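Local coordinates for protein EvdO1 (Micromonospora carbonacea, PDB 4XBZ) that probably catalyses an oxidative cyclization in orthosomycin biosynthesis, as a metal-dependent oxygenase of the phytanoyl-CoA dioxygenase family, at residues E109-K114 against T142-V147; R116-L121 against R255-E260; A154-W159 against S218-T223. One frame throughout, in Å; residues are numbered along the deposited sequence.

Interaction 1 (E109-K114 against T142-V147); sequences EYVVDK and TWDSMV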
loop_
_atom_site.group_PDB
_atom_site.type_symbol
_atom_site.label_atom_id
_atom_site.label_comp_id
_atom_site.label_asym_id
_atom_site.label_seq_id
_atom_site.Cartn_x
_atom_site.Cartn_y
_atom_site.Cartn_z
ATOM N N GLU A 109 -22.393 -15.857 5.262
ATOM C CA GLU A 109 -22.119 -14.468 4.859
ATOM C C GLU A 109 -22.771 -13.449 5.776
ATOM O O GLU A 109 -23.840 -13.703 6.351
ATOM C CB GLU A 109 -22.598 -14.191 3.433
ATOM C CG GLU A 109 -21.963 -15.058 2.360
ATOM C CD GLU A 109 -20.621 -14.554 1.869
ATOM O OE1 GLU A 109 -20.192 -13.435 2.232
ATOM O OE2 GLU A 109 -19.996 -15.305 1.097
ATOM N N TYR A 110 -22.128 -12.284 5.863
ATOM C CA TYR A 110 -22.628 -11.126 6.606
ATOM C C TYR A 110 -22.708 -11.460 8.089
ATOM O O TYR A 110 -23.709 -11.190 8.757
ATOM C CB TYR A 110 -23.985 -10.662 6.054
ATOM C CG TYR A 110 -23.983 -10.574 4.550
ATOM C CD1 TYR A 110 -23.166 -9.651 3.898
ATOM C CD2 TYR A 110 -24.760 -11.430 3.778
ATOM C CE1 TYR A 110 -23.131 -9.574 2.510
ATOM C CE2 TYR A 110 -24.740 -11.365 2.387
ATOM C CZ TYR A 110 -23.913 -10.430 1.757
ATOM O OH TYR A 110 -23.871 -10.345 0.381
ATOM N N VAL A 111 -21.623 -12.048 8.591
ATOM C CA VAL A 111 -21.528 -12.442 9.989
ATOM C C VAL A 111 -21.362 -11.217 10.870
ATOM O O VAL A 111 -21.585 -11.285 12.074
ATOM C CB VAL A 111 -20.352 -13.404 10.227
ATOM C CG1 VAL A 111 -20.529 -14.680 9.406
ATOM C CG2 VAL A 111 -19.052 -12.722 9.865
ATOM N N VAL A 112 -20.962 -10.100 10.270
ATOM C CA VAL A 112 -20.842 -8.850 11.011
ATOM C C VAL A 112 -22.239 -8.312 11.369
ATOM O O VAL A 112 -22.450 -7.739 12.434
ATOM C CB VAL A 112 -20.038 -7.799 10.198
ATOM C CG1 VAL A 112 -20.542 -6.382 10.460
ATOM C CG2 VAL A 112 -18.539 -7.936 10.476
ATOM N N ASP A 113 -23.194 -8.519 10.480
ATOM C CA ASP A 113 -24.581 -8.156 10.758
ATOM C C ASP A 113 -25.220 -9.146 11.748
ATOM O O ASP A 113 -26.096 -8.782 12.535
ATOM C CB ASP A 113 -25.376 -8.114 9.452
ATOM C CG ASP A 113 -26.786 -7.572 9.629
ATOM O OD1 ASP A 113 -26.962 -6.559 10.340
ATOM O OD2 ASP A 113 -27.719 -8.158 9.036
ATOM N N LYS A 114 -24.756 -10.394 11.724
ATOM C CA LYS A 114 -25.466 -11.462 12.428
ATOM C C LYS A 114 -25.058 -11.588 13.889
ATOM O O LYS A 114 -25.793 -12.132 14.691
ATOM C CB LYS A 114 -25.267 -12.800 11.701
ATOM C CG LYS A 114 -25.990 -12.874 10.358
ATOM C CD LYS A 114 -25.655 -14.150 9.586
ATOM C CE LYS A 114 -26.481 -14.236 8.296
ATOM N NZ LYS A 114 -26.344 -13.021 7.417
ATOM N N THR A 142 -15.456 -4.883 2.542
ATOM C CA THR A 142 -16.335 -5.379 1.495
ATOM C C THR A 142 -16.991 -6.686 1.929
ATOM O O THR A 142 -17.943 -6.674 2.705
ATOM C CB THR A 142 -15.585 -5.557 0.144
ATOM O OG1 THR A 142 -14.443 -6.393 0.333
ATOM C CG2 THR A 142 -15.115 -4.180 -0.429
ATOM N N TRP A 143 -16.499 -7.806 1.420
ATOM C CA TRP A 143 -16.951 -9.101 1.875
ATOM C C TRP A 143 -16.639 -9.286 3.350
ATOM O O TRP A 143 -15.570 -8.884 3.825
ATOM C CB TRP A 143 -16.313 -10.223 1.035
ATOM C CG TRP A 143 -17.007 -10.440 -0.299
ATOM C CD1 TRP A 143 -17.965 -11.389 -0.590
ATOM C CD2 TRP A 143 -16.821 -9.684 -1.510
ATOM N NE1 TRP A 143 -18.374 -11.266 -1.900
ATOM C CE2 TRP A 143 -17.690 -10.231 -2.485
ATOM C CE3 TRP A 143 -16.000 -8.608 -1.869
ATOM C CZ2 TRP A 143 -17.756 -9.737 -3.790
ATOM C CZ3 TRP A 143 -16.071 -8.113 -3.169
ATOM C CH2 TRP A 143 -16.943 -8.677 -4.113
ATOM N N ASP A 144 -17.590 -9.862 4.082
ATOM C CA ASP A 144 -17.349 -10.305 5.452
ATOM C C ASP A 144 -18.076 -11.639 5.661
ATOM O O ASP A 144 -19.249 -11.791 5.315
ATOM C CB ASP A 144 -17.777 -9.236 6.483
ATOM C CG ASP A 144 -19.292 -9.217 6.762
ATOM O OD1 ASP A 144 -19.756 -10.046 7.576
ATOM O OD2 ASP A 144 -20.017 -8.356 6.197
ATOM N N SER A 145 -17.372 -12.620 6.206
ATOM C CA SER A 145 -17.939 -13.964 6.303
ATOM C C SER A 145 -17.170 -14.836 7.278
ATOM O O SER A 145 -16.085 -14.476 7.714
ATOM C CB SER A 145 -17.953 -14.641 4.924
ATOM O OG SER A 145 -16.640 -14.749 4.390
ATOM N N MET A 146 -17.740 -15.987 7.609
ATOM C CA MET A 146 -16.992 -16.997 8.320
ATOM C C MET A 146 -16.941 -18.253 7.478
ATOM O O MET A 146 -17.955 -18.673 6.903
ATOM C CB MET A 146 -17.596 -17.282 9.682
ATOM C CG MET A 146 -16.711 -18.168 10.541
ATOM S SD MET A 146 -17.426 -18.449 12.169
ATOM C CE MET A 146 -18.925 -19.299 11.709
ATOM N N VAL A 147 -15.744 -18.828 7.383
ATOM C CA VAL A 147 -15.536 -20.093 6.684
ATOM C C VAL A 147 -15.069 -21.144 7.678
ATOM O O VAL A 147 -14.284 -20.856 8.591
ATOM C CB VAL A 147 -14.512 -19.961 5.540
ATOM C CG1 VAL A 147 -14.323 -21.296 4.820
ATOM C CG2 VAL A 147 -14.953 -18.891 4.549
HETATM O O HOH W 1 -20.108 -10.298 2.236
HETATM O O HOH W 2 -22.463 -7.996 7.330
#

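Interaction 2 (R116-L121 against R255-E260); sequences RPIAML and RVIYFE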
loop_
_atom_site.group_PDB
_atom_site.type_symbol
_atom_site.label_atom_id
_atom_site.label_comp_id
_atom_site.label_asym_id
_atom_site.label_seq_id
_atom_site.Cartn_x
_atom_site.Cartn_y
_atom_site.Cartn_z
ATOM N N ARG A 116 -23.054 -9.523 17.174
ATOM C CA ARG A 116 -22.476 -8.307 17.723
ATOM C C ARG A 116 -20.974 -8.416 18.058
ATOM O O ARG A 116 -20.221 -7.456 17.837
ATOM C CB ARG A 116 -23.276 -7.873 18.964
ATOM C CG ARG A 116 -22.929 -6.470 19.472
ATOM C CD ARG A 116 -23.765 -6.033 20.680
ATOM N NE ARG A 116 -23.118 -4.920 21.371
ATOM C CZ ARG A 116 -23.300 -3.642 21.060
ATOM N NH1 ARG A 116 -24.124 -3.321 20.076
ATOM N NH2 ARG A 116 -22.660 -2.684 21.729
ATOM N N PRO A 117 -20.519 -9.573 18.589
ATOM C CA PRO A 117 -19.073 -9.607 18.840
ATOM C C PRO A 117 -18.233 -9.520 17.565
ATOM O O PRO A 117 -17.087 -9.063 17.610
ATOM C CB PRO A 117 -18.869 -10.960 19.527
ATOM C CG PRO A 117 -20.182 -11.250 20.158
ATOM C CD PRO A 117 -21.199 -10.742 19.182
ATOM N N ILE A 118 -18.795 -9.955 16.444
ATOM C CA ILE A 118 -18.066 -9.935 15.182
ATOM C C ILE A 118 -18.081 -8.528 14.522
ATOM O O ILE A 118 -17.077 -8.099 13.935
ATOM C CB ILE A 118 -18.626 -11.014 14.233
ATOM C CG1 ILE A 118 -18.408 -12.405 14.859
ATOM C CG2 ILE A 118 -17.969 -10.935 12.872
ATOM C CD1 ILE A 118 -18.827 -13.561 13.961
ATOM N N ALA A 119 -19.190 -7.801 14.662
ATOM C CA ALA A 119 -19.242 -6.403 14.236
ATOM C C ALA A 119 -18.180 -5.563 14.955
ATOM O O ALA A 119 -17.464 -4.778 14.337
ATOM C CB ALA A 119 -20.627 -5.823 14.476
ATOM N N MET A 120 -18.067 -5.746 16.264
ATOM C CA MET A 120 -17.044 -5.056 17.039
ATOM C C MET A 120 -15.632 -5.490 16.618
ATOM O O MET A 120 -14.690 -4.685 16.618
ATOM C CB MET A 120 -17.262 -5.295 18.539
ATOM C CG MET A 120 -18.600 -4.722 19.068
ATOM S SD MET A 120 -18.681 -4.426 20.859
ATOM C CE MET A 120 -18.475 -6.091 21.505
ATOM N N LEU A 121 -15.491 -6.765 16.259
ATOM C CA LEU A 121 -14.231 -7.266 15.713
ATOM C C LEU A 121 -13.911 -6.491 14.434
ATOM O O LEU A 121 -12.753 -6.179 14.155
ATOM C CB LEU A 121 -14.307 -8.776 15.437
ATOM C CG LEU A 121 -13.105 -9.448 14.739
ATOM C CD1 LEU A 121 -11.816 -9.273 15.539
ATOM C CD2 LEU A 121 -13.382 -10.934 14.483
ATOM N N ARG A 255 -12.365 -22.959 11.867
ATOM C CA ARG A 255 -13.182 -21.795 11.570
ATOM C C ARG A 255 -12.308 -20.550 11.375
ATOM O O ARG A 255 -11.460 -20.230 12.218
ATOM C CB ARG A 255 -14.208 -21.559 12.690
ATOM C CG ARG A 255 -15.068 -22.784 13.043
ATOM C CD ARG A 255 -15.712 -22.627 14.414
ATOM N NE ARG A 255 -14.733 -22.519 15.494
ATOM C CZ ARG A 255 -14.994 -22.002 16.691
ATOM N NH1 ARG A 255 -16.213 -21.539 16.958
ATOM N NH2 ARG A 255 -14.035 -21.931 17.615
ATOM N N VAL A 256 -12.536 -19.852 10.263
ATOM C CA VAL A 256 -11.864 -18.589 9.988
ATOM C C VAL A 256 -12.868 -17.499 9.598
ATOM O O VAL A 256 -13.714 -17.708 8.730
ATOM C CB VAL A 256 -10.823 -18.726 8.854
ATOM C CG1 VAL A 256 -10.169 -17.364 8.566
ATOM C CG2 VAL A 256 -9.763 -19.757 9.210
ATOM N N ILE A 257 -12.767 -16.345 10.251
ATOM C CA ILE A 257 -13.557 -15.172 9.897
ATOM C C ILE A 257 -12.768 -14.300 8.921
ATOM O O ILE A 257 -11.663 -13.862 9.251
ATOM C CB ILE A 257 -13.929 -14.349 11.148
ATOM C CG1 ILE A 257 -15.039 -15.038 11.931
ATOM C CG2 ILE A 257 -14.390 -12.949 10.774
ATOM C CD1 ILE A 257 -15.333 -14.366 13.251
ATOM N N TYR A 258 -13.328 -14.080 7.727
ATOM C CA TYR A 258 -12.667 -13.315 6.661
ATOM C C TYR A 258 -13.319 -11.961 6.454
ATOM O O TYR A 258 -14.511 -11.872 6.139
ATOM C CB TYR A 258 -12.681 -14.062 5.313
ATOM C CG TYR A 258 -11.731 -15.239 5.235
ATOM C CD1 TYR A 258 -10.371 -15.053 4.979
ATOM C CD2 TYR A 258 -12.193 -16.542 5.419
ATOM C CE1 TYR A 258 -9.493 -16.131 4.907
ATOM C CE2 TYR A 258 -11.321 -17.624 5.360
ATOM C CZ TYR A 258 -9.967 -17.416 5.103
ATOM O OH TYR A 258 -9.104 -18.503 5.042
ATOM N N PHE A 259 -12.510 -10.922 6.614
ATOM C CA PHE A 259 -12.831 -9.560 6.191
ATOM C C PHE A 259 -12.006 -9.159 4.963
ATOM O O PHE A 259 -10.782 -9.089 5.071
ATOM C CB PHE A 259 -12.524 -8.564 7.308
ATOM C CG PHE A 259 -13.293 -8.779 8.572
ATOM C CD1 PHE A 259 -14.510 -9.455 8.575
ATOM C CD2 PHE A 259 -12.816 -8.253 9.766
ATOM C CE1 PHE A 259 -15.210 -9.623 9.758
ATOM C CE2 PHE A 259 -13.506 -8.420 10.948
ATOM C CZ PHE A 259 -14.703 -9.103 10.951
ATOM N N GLU A 260 -12.636 -8.886 3.817
ATOM C CA GLU A 260 -11.914 -8.230 2.709
ATOM C C GLU A 260 -11.999 -6.703 2.777
ATOM O O GLU A 260 -12.987 -6.135 3.242
ATOM C CB GLU A 260 -12.410 -8.671 1.332
ATOM C CG GLU A 260 -11.457 -8.221 0.199
ATOM C CD GLU A 260 -12.098 -8.212 -1.199
ATOM O OE1 GLU A 260 -12.880 -7.276 -1.521
ATOM O OE2 GLU A 260 -11.802 -9.133 -1.989
#

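Interaction 3 (A154-W159 against S218-T223); sequences APRLAW and SEWDTT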
loop_
_atom_site.group_PDB
_atom_site.type_symbol
_atom_site.label_atom_id
_atom_site.label_comp_id
_atom_site.label_asym_id
_atom_site.label_seq_id
_atom_site.Cartn_x
_atom_site.Cartn_y
_atom_site.Cartn_z
ATOM N N ALA A 154 -13.046 -32.910 4.784
ATOM C CA ALA A 154 -13.208 -31.820 3.826
ATOM C C ALA A 154 -12.400 -32.092 2.562
ATOM O O ALA A 154 -11.251 -32.545 2.628
ATOM C CB ALA A 154 -12.784 -30.503 4.445
ATOM N N PRO A 155 -12.997 -31.809 1.398
ATOM C CA PRO A 155 -12.263 -31.993 0.144
ATOM C C PRO A 155 -11.113 -30.981 -0.027
ATOM O O PRO A 155 -11.082 -29.910 0.601
ATOM C CB PRO A 155 -13.339 -31.780 -0.921
ATOM C CG PRO A 155 -14.307 -30.875 -0.292
ATOM C CD PRO A 155 -14.326 -31.227 1.181
ATOM N N ARG A 156 -10.167 -31.344 -0.883
ATOM C CA ARG A 156 -9.055 -30.477 -1.249
ATOM C C ARG A 156 -9.501 -29.076 -1.736
ATOM O O ARG A 156 -10.474 -28.946 -2.495
ATOM C CB ARG A 156 -8.232 -31.185 -2.320
ATOM C CG ARG A 156 -7.129 -30.372 -2.925
ATOM C CD ARG A 156 -6.503 -31.143 -4.064
ATOM N NE ARG A 156 -5.402 -30.405 -4.660
ATOM C CZ ARG A 156 -4.661 -30.855 -5.661
ATOM N NH1 ARG A 156 -4.913 -32.052 -6.182
ATOM N NH2 ARG A 156 -3.664 -30.109 -6.135
ATOM N N LEU A 157 -8.813 -28.039 -1.260
ATOM C CA LEU A 157 -9.007 -26.665 -1.765
ATOM C C LEU A 157 -8.040 -26.432 -2.915
ATOM O O LEU A 157 -6.831 -26.324 -2.709
ATOM C CB LEU A 157 -8.784 -25.612 -0.665
ATOM C CG LEU A 157 -9.237 -24.162 -0.930
ATOM C CD1 LEU A 157 -10.764 -24.076 -1.040
ATOM C CD2 LEU A 157 -8.706 -23.153 0.123
ATOM N N ALA A 158 -8.574 -26.405 -4.128
ATOM C CA ALA A 158 -7.767 -26.236 -5.322
ATOM C C ALA A 158 -7.077 -24.877 -5.300
ATOM O O ALA A 158 -7.620 -23.909 -4.750
ATOM C CB ALA A 158 -8.627 -26.377 -6.574
ATOM N N TRP A 159 -5.877 -24.829 -5.880
ATOM C CA TRP A 159 -5.126 -23.594 -6.039
ATOM C C TRP A 159 -5.876 -22.547 -6.869
ATOM O O TRP A 159 -6.316 -22.804 -7.998
ATOM C CB TRP A 159 -3.781 -23.879 -6.685
ATOM C CG TRP A 159 -2.915 -24.789 -5.893
ATOM C CD1 TRP A 159 -2.792 -26.141 -6.045
ATOM C CD2 TRP A 159 -2.039 -24.422 -4.823
ATOM N NE1 TRP A 159 -1.892 -26.632 -5.141
ATOM C CE2 TRP A 159 -1.411 -25.600 -4.378
ATOM C CE3 TRP A 159 -1.722 -23.210 -4.200
ATOM C CZ2 TRP A 159 -0.481 -25.607 -3.339
ATOM C CZ3 TRP A 159 -0.797 -23.217 -3.166
ATOM C CH2 TRP A 159 -0.187 -24.412 -2.749
ATOM N N SER A 218 -2.677 -32.445 -10.575
ATOM C CA SER A 218 -1.739 -33.358 -9.936
ATOM C C SER A 218 -2.097 -33.580 -8.481
ATOM O O SER A 218 -2.904 -32.844 -7.917
ATOM C CB SER A 218 -0.316 -32.815 -10.036
ATOM O OG SER A 218 -0.143 -32.100 -11.245
ATOM N N GLU A 219 -1.491 -34.598 -7.877
ATOM C CA GLU A 219 -1.659 -34.882 -6.455
ATOM C C GLU A 219 -1.200 -33.700 -5.604
ATOM O O GLU A 219 -0.329 -32.943 -6.039
ATOM C CB GLU A 219 -0.866 -36.133 -6.084
ATOM C CG GLU A 219 -1.201 -37.349 -6.936
ATOM C CD GLU A 219 -2.557 -37.940 -6.594
ATOM O OE1 GLU A 219 -3.069 -37.659 -5.482
ATOM O OE2 GLU A 219 -3.109 -38.684 -7.441
ATOM N N TRP A 220 -1.780 -33.538 -4.410
ATOM C CA TRP A 220 -1.391 -32.453 -3.500
ATOM C C TRP A 220 0.113 -32.379 -3.309
ATOM O O TRP A 220 0.746 -33.345 -2.888
ATOM C CB TRP A 220 -2.048 -32.607 -2.136
ATOM C CG TRP A 220 -1.530 -31.622 -1.126
ATOM C CD1 TRP A 220 -0.709 -31.887 -0.065
ATOM C CD2 TRP A 220 -1.777 -30.208 -1.094
ATOM N NE1 TRP A 220 -0.443 -30.733 0.632
ATOM C CE2 TRP A 220 -1.081 -29.687 0.021
ATOM C CE3 TRP A 220 -2.528 -29.331 -1.892
ATOM C CZ2 TRP A 220 -1.112 -28.328 0.357
ATOM C CZ3 TRP A 220 -2.553 -27.973 -1.558
ATOM C CH2 TRP A 220 -1.849 -27.490 -0.444
ATOM N N ASP A 221 0.686 -31.225 -3.628
ATOM C CA ASP A 221 2.129 -31.049 -3.544
ATOM C C ASP A 221 2.469 -29.619 -3.110
ATOM O O ASP A 221 1.998 -28.654 -3.709
ATOM C CB ASP A 221 2.774 -31.381 -4.890
ATOM C CG ASP A 221 4.295 -31.464 -4.810
ATOM O OD1 ASP A 221 4.831 -32.576 -4.581
ATOM O OD2 ASP A 221 4.953 -30.409 -4.970
ATOM N N THR A 222 3.282 -29.497 -2.064
ATOM C CA THR A 222 3.581 -28.208 -1.443
ATOM C C THR A 222 4.894 -27.542 -1.859
ATOM O O THR A 222 5.343 -26.613 -1.186
ATOM C CB THR A 222 3.663 -28.343 0.092
ATOM O OG1 THR A 222 4.673 -29.302 0.422
ATOM C CG2 THR A 222 2.346 -28.773 0.680
ATOM N N THR A 223 5.537 -28.010 -2.925
ATOM C CA THR A 223 6.884 -27.520 -3.218
ATOM C C THR A 223 6.823 -26.136 -3.869
ATOM O O THR A 223 6.127 -25.923 -4.863
ATOM C CB THR A 223 7.682 -28.508 -4.117
ATOM O OG1 THR A 223 7.020 -28.674 -5.376
ATOM C CG2 THR A 223 7.819 -29.869 -3.431
HETATM O O HOH W 3 -0.026 -29.007 -5.010
#

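Interaction 1 (E109-K114 against T142-V147)
Asp-144 turns its carboxylate from strand 139-147 to Val-111 and Val-112 at the start of helix 111-114. OD1 accepts a hydrogen bond from Val-112 N at 3.0 Å, and Val-111 N lies 2.9 Å from the same oxygen. Val-112 N comes from above the carboxylate plane, 37° out of it. The first torsion sets CG between the backbone N and the carbonyl carbon (chi1 80°), which points the group at the helix. Asp-144 OD2 accepts a hydrogen bond from a water at 2.7 Å. That water also reaches Asp-113 N by a weak bond.

The backbone of Asp-144 is used too. Its O accepts a hydrogen bond from the N of Tyr-110, which holds the N-cap position. The negative carboxylate probably suits the first amides of the helix. An alanine here would probably leave Val-112 N without its acceptor and the helix start less firmly held.

Val-111 CG1 makes an apolar contact with Met-146 CB at 3.9 Å. Its CG2 lies beside the carboxylate, 3.6 Å from Asp-144 OD1. Val-112 CB packs on the same oxygen. Glu-109 and Ser-145 form an antiparallel non-hydrogen-bonded pair. The Glu-109 chain bends at chi2 (-84°), which brings OE1 to 3.7 Å from Ser-145 CB. A water links this OE1 to Asp-144 N, while OE2 makes a salt bridge with Arg-107.

Strand 105-109 thus ends beside strand 139-147 and passes through Tyr-110 into helix 111-114. The next helix, 116-121, packs on Val-111 and Val-112 through Ile-118. On its other edge strand 139-147 pairs with strand 256-263.

Interaction 2 (R116-L121 against R255-E260)
Ile-118 and Leu-121 of helix 116-121 pack on Ile-257 and Phe-259 of strand 256-263. The side-chain contacts are all apolar, and no hydrogen bond crosses between the segments. All four side chains are buried.

The tight part centres on the CD1 methyl of Ile-257. It meets the CD1 methyl of Ile-118 at 3.7 Å, the two side chains crossing at a slant. Leu-121 comes to the same methyl tip to tip, with its CD2 4.1 Å from Ile-257 CD1. Ile-257 has CG1 anti to its carbonyl carbon (chi1 -75°) and an extended second torsion (173°). This carries CD1 out to the helix. Phe-259 fills the second half of the contact. Its CE2 is 3.9 Å from Leu-121 CG, and its CZ lies 3.9 Å from the backbone O of Ile-118. The CG2 methyl of Ile-118 is a little farther, 4.2 Å from Phe-259 CZ. The ring thus reaches both helix residues with its far end.

The solvent side lies at the start of the helix. Arg-116 is exposed there, with a long, weak ion pair to Glu-295. Pro-117 is partly exposed. Ala-119, pointing away from the strand, and Met-120 are buried against helix 275-293. The backbones stay well apart: the axes approach to 11.0 Å and cross at -45°, so the contact depends on side chains reaching across from the strand and the helix. Leu-79 of helix 66-86 packs on Ile-118, and Val-72 of the same helix on Ile-257.

A helix laid over one face of the larger sheet is a familiar feature of the double-stranded beta-helix fold in this oxygenase superfamily. Here the helix packs on a central strand of that sheet.

Interaction 3 (A154-W159 against S218-T223)
Arg-156 reaches Ser-218 of the loop 218-223 by hydrogen bonds. Its NH1 donates to Ser-218 O at 2.8 Å, with an angle of 160° at the hydrogen. The acceptor lies at the guanidinium edge, in its plane. NH2 adds a weak bond to the same oxygen and also bonds Leu-215 O. The side chain is extended throughout (chi1 174°), which carries the guanidinium out to the loop. NE is buried with no partner in the model.

The aromatic contact joins Trp-159 and Trp-220. Their six-membered rings are nearly parallel, with planes 6° apart, but displaced along their planes until they barely overlap. The centroids are 5.4 Å apart, and Trp-159 CZ2 touches Trp-220 CZ3 at 3.6 Å. The Trp-220 ring also turns an edge to Arg-156 NE, with the guanidinium nearly perpendicular to it.

A water adds a polar link. It accepts from Trp-159 NE1 at 3.0 Å and from Asp-221 N. Farther on, Asp-221 OD2 accepts from Thr-223 N in an Asx turn.

The loop runs from helix 205-217 to strand 226-228. It lies against outer strand 157-160 of the smaller sheet, and Trp-195 of strand 194-196 packs on both tryptophans.

From the N terminus, interaction 1 opens at the end of strand 105-109 and runs into helix 111-114; interaction 2 opens on helix 116-121. Interaction 1 closes first, at strand 139-147. Interaction 2 closes much later, at strand 256-263, so the two cross along the chain. They touch, since these strands are neighbours in the larger sheet, and Thr-142 OG1 lies 2.6 Å from Glu-260 OE1. Interaction 3 follows interaction 1 in series and nests inside the long loop closed by interaction 2. It lies about 26 Å from interaction 1, centre to centre, on the smaller sheet. Its strand 157-160 carries His-160, which binds nickel with Asp-162 and His-244.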